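Local coordinates for protein 24-sterol C-methyltransferase (Haloferax volcanii, PDB 6F5Z) that is a putative S-adenosylmethionine-dependent methyltransferase that binds S-adenosyl-L-homocysteine and pairs with the Trm112 activator protein, at residues Gly50-Ala55 and His106-Glu111; Ala112-Ala117 and Ala166-Ala171; Ile190-Pro193 and Glu197-Thr200. One frame throughout, in Å; residues are numbered along the deposited sequence.

Contact 1: Gly50-Ala55 and His106-Glu111. With SAH (S-adenosyl-L-homocysteine), chain G.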
loop_
_atom_site.group_PDB
_atom_site.type_symbol
_atom_site.label_atom_id
_atom_site.label_comp_id
_atom_site.label_asym_id
_atom_site.label_seq_id
_atom_site.Cartn_x
_atom_site.Cartn_y
_atom_site.Cartn_z
ATOM N N GLY B 50 16.789 -5.359 15.605
ATOM C CA GLY B 50 15.437 -5.194 16.141
ATOM C C GLY B 50 14.861 -3.796 15.957
ATOM O O GLY B 50 13.773 -3.515 16.478
ATOM N N TYR B 51 15.527 -2.917 15.188
ATOM C CA TYR B 51 15.105 -1.528 15.094
ATOM C C TYR B 51 13.692 -1.330 14.560
ATOM O O TYR B 51 13.043 -0.343 14.898
ATOM C CB TYR B 51 16.116 -0.693 14.290
ATOM C CG TYR B 51 16.103 -0.999 12.803
ATOM C CD1 TYR B 51 15.192 -0.369 11.951
ATOM C CD2 TYR B 51 16.956 -1.959 12.255
ATOM C CE1 TYR B 51 15.165 -0.649 10.582
ATOM C CE2 TYR B 51 16.917 -2.267 10.892
ATOM C CZ TYR B 51 16.007 -1.617 10.064
ATOM O OH TYR B 51 15.917 -1.955 8.728
ATOM N N ALA B 52 13.244 -2.232 13.662
ATOM C CA ALA B 52 11.926 -2.031 13.067
ATOM C C ALA B 52 10.838 -2.168 14.111
ATOM O O ALA B 52 9.874 -1.405 14.082
ATOM C CB ALA B 52 11.712 -3.049 11.968
ATOM N N LEU B 53 10.968 -3.135 15.031
ATOM C CA LEU B 53 9.982 -3.289 16.090
ATOM C C LEU B 53 9.993 -2.091 17.016
ATOM O O LEU B 53 8.946 -1.618 17.442
ATOM C CB LEU B 53 10.192 -4.565 16.904
ATOM C CG LEU B 53 9.979 -5.859 16.137
ATOM C CD1 LEU B 53 10.333 -7.044 17.012
ATOM C CD2 LEU B 53 8.498 -5.981 15.668
ATOM N N ARG B 54 11.198 -1.607 17.376
ATOM C CA ARG B 54 11.258 -0.432 18.252
ATOM C C ARG B 54 10.646 0.788 17.570
ATOM O O ARG B 54 9.928 1.543 18.224
ATOM C CB ARG B 54 12.695 -0.139 18.688
ATOM C CG ARG B 54 13.211 -1.198 19.646
ATOM C CD ARG B 54 14.604 -0.891 20.256
ATOM N NE ARG B 54 15.654 -0.770 19.231
ATOM C CZ ARG B 54 16.329 -1.806 18.739
ATOM N NH1 ARG B 54 16.095 -3.039 19.190
ATOM N NH2 ARG B 54 17.266 -1.614 17.824
ATOM N N ALA B 55 10.883 0.981 16.254
ATOM C CA ALA B 55 10.307 2.088 15.502
ATOM C C ALA B 55 8.792 1.951 15.425
ATOM O O ALA B 55 8.080 2.950 15.604
ATOM C CB ALA B 55 10.888 2.144 14.090
ATOM N N HIS B 106 0.533 -8.161 11.541
ATOM C CA HIS B 106 1.350 -7.770 10.395
ATOM C C HIS B 106 2.718 -8.407 10.494
ATOM O O HIS B 106 3.196 -8.705 11.601
ATOM C CB HIS B 106 1.555 -6.248 10.314
ATOM C CG HIS B 106 0.288 -5.472 10.309
ATOM N ND1 HIS B 106 -0.248 -4.934 11.486
ATOM C CD2 HIS B 106 -0.549 -5.233 9.281
ATOM C CE1 HIS B 106 -1.391 -4.378 11.120
ATOM N NE2 HIS B 106 -1.636 -4.535 9.821
ATOM N N VAL B 107 3.325 -8.634 9.324
ATOM C CA VAL B 107 4.702 -9.167 9.269
ATOM C C VAL B 107 5.515 -8.137 8.480
ATOM O O VAL B 107 5.078 -7.633 7.436
ATOM C CB VAL B 107 4.726 -10.538 8.539
ATOM C CG1 VAL B 107 6.164 -11.038 8.333
ATOM C CG2 VAL B 107 3.934 -11.576 9.332
ATOM N N TRP B 108 6.724 -7.839 8.989
ATOM C CA TRP B 108 7.682 -6.946 8.377
ATOM C C TRP B 108 8.953 -7.738 8.101
ATOM O O TRP B 108 9.356 -8.569 8.913
ATOM C CB TRP B 108 8.049 -5.831 9.389
ATOM C CG TRP B 108 9.325 -5.098 9.076
ATOM C CD1 TRP B 108 10.577 -5.392 9.552
ATOM C CD2 TRP B 108 9.487 -4.012 8.147
ATOM N NE1 TRP B 108 11.510 -4.509 9.016
ATOM C CE2 TRP B 108 10.867 -3.676 8.123
ATOM C CE3 TRP B 108 8.592 -3.290 7.326
ATOM C CZ2 TRP B 108 11.353 -2.589 7.389
ATOM C CZ3 TRP B 108 9.081 -2.239 6.559
ATOM C CH2 TRP B 108 10.462 -1.927 6.566
ATOM N N SER B 109 9.600 -7.463 6.977
ATOM C CA SER B 109 10.922 -8.010 6.743
ATOM C C SER B 109 11.723 -7.036 5.882
ATOM O O SER B 109 11.261 -6.617 4.822
ATOM C CB SER B 109 10.843 -9.402 6.134
ATOM O OG SER B 109 12.144 -9.931 5.917
ATOM N N MET B 110 12.934 -6.700 6.324
ATOM C CA MET B 110 13.804 -5.809 5.537
ATOM C C MET B 110 15.152 -6.520 5.332
ATOM O O MET B 110 15.774 -6.999 6.304
ATOM C CB MET B 110 14.045 -4.484 6.286
ATOM C CG MET B 110 15.168 -3.614 5.727
ATOM S SD MET B 110 14.728 -2.943 4.106
ATOM C CE MET B 110 16.050 -1.740 3.838
ATOM N N GLU B 111 15.597 -6.564 4.073
ATOM C CA GLU B 111 16.912 -7.087 3.728
ATOM C C GLU B 111 17.142 -8.501 4.265
ATOM O O GLU B 111 18.300 -8.832 4.593
ATOM C CB GLU B 111 17.992 -6.094 4.247
ATOM C CG GLU B 111 18.120 -4.879 3.346
ATOM C CD GLU B 111 18.823 -5.252 2.055
ATOM O OE1 GLU B 111 18.211 -5.965 1.220
ATOM O OE2 GLU B 111 20.027 -4.934 1.927
HETATM N N SAH G . 16.253 -6.536 9.084
HETATM C CA SAH G . 17.609 -6.135 9.546
HETATM C CB SAH G . 18.728 -7.220 9.288
HETATM C CG SAH G . 18.966 -7.493 7.806
HETATM S SD SAH G . 20.291 -8.737 7.585
HETATM C C SAH G . 18.061 -4.791 8.917
HETATM O O SAH G . 17.181 -4.237 8.130
HETATM O OXT SAH G . 19.141 -4.302 9.160
HETATM C "C5'" SAH G . 19.377 -10.288 7.409
HETATM C "C4'" SAH G . 18.911 -10.872 8.730
HETATM O "O4'" SAH G . 18.100 -12.039 8.435
HETATM C "C3'" SAH G . 20.093 -11.357 9.578
HETATM O "O3'" SAH G . 20.027 -10.890 10.926
HETATM C "C2'" SAH G . 20.064 -12.879 9.396
HETATM O "O2'" SAH G . 20.590 -13.634 10.485
HETATM C "C1'" SAH G . 18.577 -13.152 9.175
HETATM N N9 SAH G . 18.287 -14.359 8.399
HETATM C C8 SAH G . 18.760 -14.673 7.148
HETATM N N7 SAH G . 18.297 -15.802 6.669
HETATM C C5 SAH G . 17.455 -16.263 7.670
HETATM C C6 SAH G . 16.655 -17.423 7.784
HETATM N N6 SAH G . 16.593 -18.385 6.853
HETATM N N1 SAH G . 15.938 -17.585 8.924
HETATM C C2 SAH G . 16.039 -16.660 9.889
HETATM N N3 SAH G . 16.756 -15.533 9.896
HETATM C C4 SAH G . 17.444 -15.385 8.745
#
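The indole of W108 takes the methyl of A52 at an oblique angle, at the pyrrole side of the ring system. A52 CB lies 3.3 Å from W108 NE1 and 3.6 Å from CD1 of the same ring. This is the ligand end of a class I, Rossmann-like methyltransferase fold. One face of the indole carries the backbone N of M110, 3.7 Å above the plane and near the rim of the ring. The phenol of Y51 works by its edge. The SAH carboxylate carbon lies in its ring plane, at that edge. Helix 51-60 follows the glycine-rich loop after strand 41-45, and strand 104-110 lies next to that strand in the sheet. The helix meets strand 104-110 through A52, which points at W108, and through Y51, whose hydroxyl end comes up to M110 CG. CG of Y51 sits between the backbone N and the carbonyl carbon (chi1 72°), and this carries the phenol to the ligand. D44 of strand 41-45 touches both A52 and W108. L31 of helix 16-33 also packs on W108.

SAH bridges the two segments at its amino acid end. Y51 OH donates a hydrogen bond of 2.7 Å to SAH O. The SAH amino N donates one of 2.9 Å to the backbone O of M110. The carboxylate and the amine are therefore held by different segments. SAH is also hydrogen-bonded to H23, D69, G46 and F94. The M110 side chain crosses the Y51 phenol and bends at chi2. Its CG touches two oxygens at once, SAH O at 3.2 Å and Y51 OH at 3.5 Å.

Contact 2: Ala112-Ala117 and Ala166-Ala171. With SAH (S-adenosyl-L-homocysteine), chain G.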
loop_
_atom_site.group_PDB
_atom_site.type_symbol
_atom_site.label_atom_id
_atom_site.label_comp_id
_atom_site.label_asym_id
_atom_site.label_seq_id
_atom_site.Cartn_x
_atom_site.Cartn_y
_atom_site.Cartn_z
ATOM N N ALA B 112 16.124 -9.376 4.212
ATOM C CA ALA B 112 16.280 -10.735 4.742
ATOM C C ALA B 112 15.576 -11.761 3.905
ATOM O O ALA B 112 15.974 -12.913 3.873
ATOM C CB ALA B 112 15.723 -10.814 6.166
ATOM N N PHE B 113 14.456 -11.374 3.277
ATOM C CA PHE B 113 13.612 -12.371 2.632
ATOM C C PHE B 113 14.320 -13.226 1.594
ATOM O O PHE B 113 14.037 -14.424 1.511
ATOM C CB PHE B 113 12.360 -11.720 2.028
ATOM C CG PHE B 113 11.485 -12.663 1.243
ATOM C CD1 PHE B 113 10.582 -13.492 1.889
ATOM C CD2 PHE B 113 11.621 -12.770 -0.141
ATOM C CE1 PHE B 113 9.792 -14.385 1.146
ATOM C CE2 PHE B 113 10.852 -13.682 -0.876
ATOM C CZ PHE B 113 9.941 -14.465 -0.229
ATOM N N TYR B 114 15.215 -12.605 0.847
ATOM C CA TYR B 114 15.873 -13.277 -0.261
ATOM C C TYR B 114 16.925 -14.280 0.215
ATOM O O TYR B 114 17.504 -14.965 -0.635
ATOM C CB TYR B 114 16.413 -12.262 -1.243
ATOM C CG TYR B 114 17.251 -11.181 -0.601
ATOM C CD1 TYR B 114 18.597 -11.391 -0.322
ATOM C CD2 TYR B 114 16.721 -9.918 -0.341
ATOM C CE1 TYR B 114 19.396 -10.388 0.212
ATOM C CE2 TYR B 114 17.503 -8.908 0.223
ATOM C CZ TYR B 114 18.850 -9.136 0.480
ATOM O OH TYR B 114 19.663 -8.129 0.964
ATOM N N TYR B 115 17.146 -14.420 1.534
ATOM C CA TYR B 115 18.034 -15.481 2.016
ATOM C C TYR B 115 17.207 -16.740 2.337
ATOM O O TYR B 115 17.792 -17.785 2.668
ATOM C CB TYR B 115 18.760 -15.033 3.302
ATOM C CG TYR B 115 19.682 -13.854 3.120
ATOM C CD1 TYR B 115 20.880 -13.979 2.415
ATOM C CD2 TYR B 115 19.390 -12.621 3.694
ATOM C CE1 TYR B 115 21.754 -12.901 2.282
ATOM C CE2 TYR B 115 20.226 -11.524 3.515
ATOM C CZ TYR B 115 21.412 -11.668 2.816
ATOM O OH TYR B 115 22.267 -10.593 2.679
ATOM N N ALA B 116 15.853 -16.669 2.288
ATOM C CA ALA B 116 15.030 -17.850 2.605
ATOM C C ALA B 116 15.435 -19.012 1.708
ATOM O O ALA B 116 15.636 -18.795 0.512
ATOM C CB ALA B 116 13.552 -17.554 2.405
ATOM N N ALA B 117 15.510 -20.232 2.275
ATOM C CA ALA B 117 15.865 -21.437 1.497
ATOM C C ALA B 117 14.781 -21.781 0.483
ATOM O O ALA B 117 15.084 -22.268 -0.613
ATOM C CB ALA B 117 16.106 -22.620 2.444
ATOM N N ALA B 166 8.124 -7.901 -10.894
ATOM C CA ALA B 166 7.008 -8.767 -11.331
ATOM C C ALA B 166 7.023 -10.125 -10.651
ATOM O O ALA B 166 5.972 -10.652 -10.257
ATOM C CB ALA B 166 7.013 -8.915 -12.854
ATOM N N GLU B 167 8.208 -10.704 -10.488
ATOM C CA GLU B 167 8.291 -12.003 -9.813
ATOM C C GLU B 167 7.847 -11.946 -8.356
ATOM O O GLU B 167 7.251 -12.906 -7.847
ATOM C CB GLU B 167 9.695 -12.585 -9.926
ATOM C CG GLU B 167 9.939 -13.164 -11.321
ATOM C CD GLU B 167 11.388 -13.485 -11.636
ATOM O OE1 GLU B 167 12.294 -12.767 -11.154
ATOM O OE2 GLU B 167 11.613 -14.431 -12.426
ATOM N N TYR B 168 8.130 -10.819 -7.653
ATOM C CA TYR B 168 7.654 -10.678 -6.271
ATOM C C TYR B 168 6.118 -10.603 -6.286
ATOM O O TYR B 168 5.484 -11.262 -5.478
ATOM C CB TYR B 168 8.190 -9.377 -5.643
ATOM C CG TYR B 168 9.483 -9.614 -4.898
ATOM C CD1 TYR B 168 9.479 -10.073 -3.580
ATOM C CD2 TYR B 168 10.723 -9.408 -5.515
ATOM C CE1 TYR B 168 10.666 -10.350 -2.904
ATOM C CE2 TYR B 168 11.919 -9.646 -4.825
ATOM C CZ TYR B 168 11.884 -10.157 -3.538
ATOM O OH TYR B 168 13.041 -10.456 -2.871
ATOM N N ARG B 169 5.513 -9.880 -7.245
ATOM C CA ARG B 169 4.040 -9.799 -7.260
ATOM C C ARG B 169 3.437 -11.178 -7.554
ATOM O O ARG B 169 2.471 -11.587 -6.895
ATOM C CB ARG B 169 3.547 -8.771 -8.299
ATOM C CG ARG B 169 4.080 -7.362 -8.050
ATOM C CD ARG B 169 3.315 -6.257 -8.805
ATOM N NE ARG B 169 3.221 -6.505 -10.245
ATOM C CZ ARG B 169 4.172 -6.179 -11.120
ATOM N NH1 ARG B 169 5.330 -5.664 -10.699
ATOM N NH2 ARG B 169 3.989 -6.387 -12.421
ATOM N N GLU B 170 4.020 -11.885 -8.543
ATOM C CA GLU B 170 3.520 -13.200 -8.907
ATOM C C GLU B 170 3.659 -14.175 -7.746
ATOM O O GLU B 170 2.735 -14.939 -7.476
ATOM C CB GLU B 170 4.283 -13.730 -10.134
ATOM C CG GLU B 170 4.053 -12.915 -11.407
ATOM C CD GLU B 170 5.093 -13.049 -12.516
ATOM O OE1 GLU B 170 6.009 -13.896 -12.397
ATOM O OE2 GLU B 170 4.999 -12.291 -13.508
ATOM N N ALA B 171 4.812 -14.149 -7.034
ATOM C CA ALA B 171 5.018 -15.090 -5.924
ATOM C C ALA B 171 4.030 -14.784 -4.795
ATOM O O ALA B 171 3.546 -15.709 -4.140
ATOM C CB ALA B 171 6.436 -14.954 -5.394
HETATM N N SAH G . 16.253 -6.536 9.084
HETATM C CA SAH G . 17.609 -6.135 9.546
HETATM C CB SAH G . 18.728 -7.220 9.288
HETATM C CG SAH G . 18.966 -7.493 7.806
HETATM S SD SAH G . 20.291 -8.737 7.585
HETATM C C SAH G . 18.061 -4.791 8.917
HETATM O O SAH G . 17.181 -4.237 8.130
HETATM O OXT SAH G . 19.141 -4.302 9.160
HETATM C "C5'" SAH G . 19.377 -10.288 7.409
HETATM C "C4'" SAH G . 18.911 -10.872 8.730
HETATM O "O4'" SAH G . 18.100 -12.039 8.435
HETATM C "C3'" SAH G . 20.093 -11.357 9.578
HETATM O "O3'" SAH G . 20.027 -10.890 10.926
HETATM C "C2'" SAH G . 20.064 -12.879 9.396
HETATM O "O2'" SAH G . 20.590 -13.634 10.485
HETATM C "C1'" SAH G . 18.577 -13.152 9.175
HETATM N N9 SAH G . 18.287 -14.359 8.399
HETATM C C8 SAH G . 18.760 -14.673 7.148
HETATM N N7 SAH G . 18.297 -15.802 6.669
HETATM C C5 SAH G . 17.455 -16.263 7.670
HETATM C C6 SAH G . 16.655 -17.423 7.784
HETATM N N6 SAH G . 16.593 -18.385 6.853
HETATM N N1 SAH G . 15.938 -17.585 8.924
HETATM C C2 SAH G . 16.039 -16.660 9.889
HETATM N N3 SAH G . 16.756 -15.533 9.896
HETATM C C4 SAH G . 17.444 -15.385 8.745
#
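This is a buried aromatic contact between the loop after strand 104-110 and helix 165-174. F113 and Y168 carry most of it. Their rings meet obliquely, with centroids 6.0 Å apart and planes at 53°. The two side chains run past one another, pointing opposite ways. F113 CD2 comes to the edge of the Y168 ring, near its plane, 3.8 Å from Y168 CE1. CG of F113 is anti to the backbone N (chi1 175°), which sends the phenyl toward the helix. The Y168 hydroxyl continues past F113. Its OH lies 3.9 Å from F113 CD2 and 4.2 Å from Y114 CB, at the edge of the Y114 ring. Replacing the phenol of Y168 by an alanine is likely to open a gap beside F113 and leave that phenyl freer to turn. Y114 turns its own hydroxyl the other way, to a hydrogen bond with E111 OE1.

Segment 112-117 serves two surroundings. F113 turns to the helix and Y114 offers it only CB, while A112 and Y115 line the SAH pocket. A112 CB is 3.5 Å from SAH O4', and Y115 CB is 3.5 Å from N7 of the SAH adenine.

On the outer side of the helix, R169 forms a salt bridge with E37 of the second subunit, another copy of this protein. Inward, Y168 lies edge-to-face with W163 and reaches over the sheet, touching C138 and V140 of strand 134-140 and L219 and T221 of strand 218-224. F113 also rests on C138, and its ring borders helix 119-129 at P119 and L123.

Contact 3: Ile190-Pro193 and Glu197-Thr200; sequences IDIP and EFPT
P193 is the centre of this contact and meets F198 and E197 with different parts of its ring. P193 CD packs on F198 CZ at 3.8 Å, and the two side chains cross at about a right angle. P193 CB lies 3.6 Å from E197 CB, so the aliphatic base of the glutamate covers the proline while its carboxylate turns off from it. The carbonyl of P193 also takes part: its O sits in the plane of the F198 ring, at the edge, 3.3 Å from F198 CE1. I192 CG2 adds a looser touch on F198 CZ at 4.3 Å.

Within 197-200, T200 CG2 lies above one face of the phenyl, near its rim, 3.8 Å from the plane. A cis peptide bond precedes P199 and turns the chain between F198 and T200. Farther out, R206 of helix 206-216 donates from NE to P193 O and touches the side chains of I192 and F198. R214 on the same helix bonds to I190 O.

Across the two segments the chemistry is van der Waals packing plus one oxygen at an aromatic edge. That edge is slightly positive, so the approach is likely to be mildly favourable, while the conventional hydrogen bond to P193 O comes from R206.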
loop_
_atom_site.group_PDB
_atom_site.type_symbol
_atom_site.label_atom_id
_atom_site.label_comp_id
_atom_site.label_asym_id
_atom_site.label_seq_id
_atom_site.Cartn_x
_atom_site.Cartn_y
_atom_site.Cartn_z
ATOM N N ILE B 190 22.233 8.695 1.934
ATOM C CA ILE B 190 23.625 8.331 1.671
ATOM C C ILE B 190 24.306 9.416 0.838
ATOM O O ILE B 190 23.745 9.903 -0.151
ATOM C CB ILE B 190 23.741 6.907 1.034
ATOM C CG1 ILE B 190 25.214 6.456 0.994
ATOM C CG2 ILE B 190 23.045 6.834 -0.335
ATOM C CD1 ILE B 190 25.444 4.953 0.667
ATOM N N ASP B 191 25.513 9.816 1.279
ATOM C CA ASP B 191 26.262 10.869 0.592
ATOM C C ASP B 191 26.830 10.331 -0.722
ATOM O O ASP B 191 27.343 9.212 -0.775
ATOM C CB ASP B 191 27.428 11.346 1.493
ATOM C CG ASP B 191 28.296 12.436 0.873
ATOM O OD1 ASP B 191 27.765 13.535 0.592
ATOM O OD2 ASP B 191 29.509 12.187 0.670
ATOM N N ILE B 192 26.683 11.109 -1.776
ATOM C CA ILE B 192 27.228 10.745 -3.082
ATOM C C ILE B 192 28.310 11.791 -3.393
ATOM O O ILE B 192 27.977 12.959 -3.595
ATOM C CB ILE B 192 26.160 10.632 -4.186
ATOM C CG1 ILE B 192 25.173 9.481 -3.799
ATOM C CG2 ILE B 192 26.831 10.334 -5.562
ATOM C CD1 ILE B 192 24.072 9.289 -4.753
ATOM N N PRO B 193 29.601 11.390 -3.357
ATOM C CA PRO B 193 30.676 12.376 -3.618
ATOM C C PRO B 193 30.612 12.977 -5.022
ATOM O O PRO B 193 29.953 12.472 -5.933
ATOM C CB PRO B 193 31.963 11.541 -3.471
ATOM C CG PRO B 193 31.589 10.314 -2.715
ATOM C CD PRO B 193 30.153 10.042 -3.114
ATOM N N GLU B 197 35.795 12.147 -7.227
ATOM C CA GLU B 197 36.125 11.191 -6.169
ATOM C C GLU B 197 36.012 9.724 -6.555
ATOM O O GLU B 197 36.354 8.856 -5.737
ATOM C CB GLU B 197 35.289 11.463 -4.908
ATOM C CG GLU B 197 35.548 12.800 -4.221
ATOM C CD GLU B 197 37.012 13.186 -4.111
ATOM O OE1 GLU B 197 37.746 12.522 -3.345
ATOM O OE2 GLU B 197 37.436 14.107 -4.847
ATOM N N PHE B 198 35.542 9.450 -7.778
ATOM C CA PHE B 198 35.317 8.124 -8.310
ATOM C C PHE B 198 36.519 7.652 -9.109
ATOM O O PHE B 198 37.205 8.484 -9.707
ATOM C CB PHE B 198 34.014 8.078 -9.123
ATOM C CG PHE B 198 32.798 8.201 -8.237
ATOM C CD1 PHE B 198 32.368 9.445 -7.794
ATOM C CD2 PHE B 198 32.121 7.066 -7.789
ATOM C CE1 PHE B 198 31.272 9.564 -6.935
ATOM C CE2 PHE B 198 31.000 7.189 -6.956
ATOM C CZ PHE B 198 30.585 8.434 -6.526
ATOM N N PRO B 199 36.830 6.343 -9.089
ATOM C CA PRO B 199 36.075 5.257 -8.436
ATOM C C PRO B 199 36.292 5.182 -6.943
ATOM O O PRO B 199 37.332 5.614 -6.443
ATOM C CB PRO B 199 36.574 4.006 -9.161
ATOM C CG PRO B 199 38.008 4.338 -9.504
ATOM C CD PRO B 199 37.997 5.817 -9.835
ATOM N N THR B 200 35.280 4.689 -6.218
ATOM C CA THR B 200 35.385 4.448 -4.790
ATOM C C THR B 200 35.524 2.924 -4.704
ATOM O O THR B 200 35.611 2.261 -5.746
ATOM C CB THR B 200 34.143 4.914 -4.040
ATOM O OG1 THR B 200 33.057 4.023 -4.386
ATOM C CG2 THR B 200 33.801 6.398 -4.302
#

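In the fold
Contacts 1 and 2 are buried within the methyltransferase fold, while contact 3 is a surface contact in the long loop between strand 178-185 and helix 206-216. The segments 106-111 and 112-117 run on from each other. The centres of contacts 1 and 2 are about 17 Å apart. Both contacts touch the same SAH: contact 1 at its amino acid end, contact 2 at its ribose and adenine. Contact 1 combines apolar packing with ligand hydrogen bonds, and contact 2 is almost wholly aromatic. Contact 3 has its centre about 29 Å from that of contact 1 and links parts of one loop through proline and phenylalanine, without touching the ligand.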